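Local coordinates for DUF1285 domain-containing protein (PDB 2RA9), which is of unknown function but, as a member of the DUF1285 family, is possibly involved in signal transduction, at residues G33-L38 with K48-I53. Residues are numbered along the deposited sequence; the frame is centred on the assembly and turned at random.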
# COMPACT_ATOMS: atom_id res chain seq x y z
N GLY A 33 -8.18 -3.91 0.02
CA GLY A 33 -6.84 -4.41 0.34
C GLY A 33 -6.79 -5.84 0.77
O GLY A 33 -5.74 -6.32 1.20
N ASP A 34 -7.89 -6.56 0.63
CA ASP A 34 -7.94 -7.95 1.03
C ASP A 34 -7.48 -8.82 -0.13
O ASP A 34 -7.84 -8.57 -1.29
CB ASP A 34 -9.33 -8.34 1.50
CG ASP A 34 -9.74 -7.62 2.76
OD1 ASP A 34 -8.85 -7.33 3.58
OD2 ASP A 34 -10.96 -7.33 2.92
N TRP A 35 -6.71 -9.87 0.18
CA TRP A 35 -6.12 -10.73 -0.83
C TRP A 35 -6.86 -12.05 -0.97
O TRP A 35 -7.31 -12.62 0.01
CB TRP A 35 -4.67 -11.07 -0.46
CG TRP A 35 -3.68 -10.01 -0.45
CD1 TRP A 35 -3.75 -8.76 0.16
CD2 TRP A 35 -2.38 -10.07 -1.03
NE1 TRP A 35 -2.59 -8.07 -0.00
CE2 TRP A 35 -1.73 -8.84 -0.74
CE3 TRP A 35 -1.70 -11.03 -1.80
CZ2 TRP A 35 -0.43 -8.56 -1.18
CZ3 TRP A 35 -0.43 -10.74 -2.24
CH2 TRP A 35 0.20 -9.53 -1.89
N THR A 36 -6.91 -12.55 -2.20
CA THR A 36 -7.24 -13.96 -2.45
C THR A 36 -6.18 -14.62 -3.31
O THR A 36 -5.46 -13.94 -4.04
CB THR A 36 -8.60 -14.14 -3.13
OG1 THR A 36 -8.61 -13.46 -4.37
CG2 THR A 36 -9.71 -13.63 -2.27
N TYR A 37 -6.12 -15.94 -3.20
CA TYR A 37 -5.30 -16.80 -4.05
C TYR A 37 -6.22 -17.89 -4.55
O TYR A 37 -6.87 -18.56 -3.76
CB TYR A 37 -4.17 -17.40 -3.27
CG TYR A 37 -3.27 -18.35 -4.06
CD1 TYR A 37 -2.75 -18.00 -5.28
CD2 TYR A 37 -2.92 -19.60 -3.54
CE1 TYR A 37 -1.90 -18.86 -6.01
CE2 TYR A 37 -2.10 -20.47 -4.26
CZ TYR A 37 -1.57 -20.09 -5.48
OH TYR A 37 -0.72 -20.93 -6.22
N LEU A 38 -6.30 -18.03 -5.86
CA LEU A 38 -7.20 -19.03 -6.49
C LEU A 38 -8.63 -18.85 -5.99
O LEU A 38 -9.39 -19.81 -5.88
CB LEU A 38 -6.67 -20.46 -6.26
CG LEU A 38 -5.40 -20.72 -7.05
CD1 LEU A 38 -4.71 -21.96 -6.60
CD2 LEU A 38 -5.78 -20.85 -8.49
N LYS A 48 0.68 -10.66 4.17
CA LYS A 48 1.91 -9.94 4.55
C LYS A 48 3.16 -10.68 4.01
O LYS A 48 4.08 -10.06 3.49
CB LYS A 48 1.96 -9.82 6.08
CG LYS A 48 3.17 -9.16 6.63
CD LYS A 48 3.04 -8.93 8.12
CE LYS A 48 4.25 -8.21 8.67
NZ LYS A 48 3.97 -7.67 10.04
N LEU A 49 3.17 -12.01 4.10
CA LEU A 49 4.25 -12.81 3.50
C LEU A 49 4.39 -12.52 2.01
O LEU A 49 5.47 -12.20 1.50
CB LEU A 49 3.99 -14.30 3.70
CG LEU A 49 5.07 -15.28 3.27
CD1 LEU A 49 6.26 -15.27 4.23
CD2 LEU A 49 4.54 -16.69 3.15
N PHE A 50 3.29 -12.61 1.28
CA PHE A 50 3.40 -12.33 -0.16
C PHE A 50 3.70 -10.85 -0.46
O PHE A 50 4.36 -10.54 -1.45
CB PHE A 50 2.14 -12.81 -0.91
CG PHE A 50 1.96 -14.30 -0.90
CD1 PHE A 50 2.87 -15.13 -1.48
CD2 PHE A 50 0.86 -14.86 -0.27
CE1 PHE A 50 2.71 -16.51 -1.44
CE2 PHE A 50 0.70 -16.26 -0.21
CZ PHE A 50 1.63 -17.06 -0.79
N ALA A 51 3.25 -9.93 0.39
CA ALA A 51 3.47 -8.50 0.13
C ALA A 51 4.97 -8.19 0.16
O ALA A 51 5.42 -7.26 -0.49
CB ALA A 51 2.75 -7.62 1.14
N SER A 52 5.73 -8.97 0.91
CA SER A 52 7.18 -8.76 1.04
C SER A 52 7.92 -8.89 -0.29
O SER A 52 9.00 -8.33 -0.46
CB SER A 52 7.77 -9.72 2.09
OG SER A 52 7.85 -11.08 1.61
N ILE A 53 7.31 -9.60 -1.22
CA ILE A 53 7.89 -9.81 -2.57
C ILE A 53 7.03 -9.23 -3.71
O ILE A 53 7.20 -9.56 -4.88
CB ILE A 53 8.14 -11.33 -2.83
CG1 ILE A 53 6.83 -12.13 -2.82
CG2 ILE A 53 9.16 -11.88 -1.84
CD1 ILE A 53 7.00 -13.54 -3.39
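Trp35 and Phe50 meet where strand 35-37 passes the C-terminal part of helix 44-51. Their CA atoms are 9.7 Å apart, the shortest such separation between the two segments. The backbones therefore do not touch, and a single large side chain spans most of the gap. Trp35 has its CG beside the backbone N and anti to the carbonyl carbon (chi1 -67°). From there the indole reaches out from the strand, and its six-membered ring meets the helix. CZ3 of Trp35 packs against CB of Phe50 at 3.6 Å. CH2 of Trp35 lies 3.8 Å from the backbone N of Ala51, a van der Waals contact. On the Ala51 side, CZ2 of Trp35 reaches the methyl CB at 4.0 Å. The benzo end of the indole thus rests on two consecutive helix residues, Phe50 and Ala51. Phe50 offers its CB here rather than its ring, which turns away, so the two aromatic rings do not stack on each other. The contact is small, apolar and buried. Ser52 OG donates to Leu49 O at 2.6 Å, and Ser52 N also donates to that oxygen, so two bonds grip it.

Strand 35-37 belongs to a six-stranded mixed sheet in the N-terminal half, between strands 27-29 and 40-41. Trp35 also packs on Ile29, while Phe50 touches Leu42 and Leu63 and meets Phe27 edge-to-face. Ala51 touches Ile99, in the loop between strands 93-97 and 102-106 of the second sheet. Both sheets have the strand order 3-2-1-6-5-4, consistent with the repeated structural motifs of this family's fold. Trp35 thus packs the second strand of the first sheet against the helix that connects strands 40-41 and 54-57.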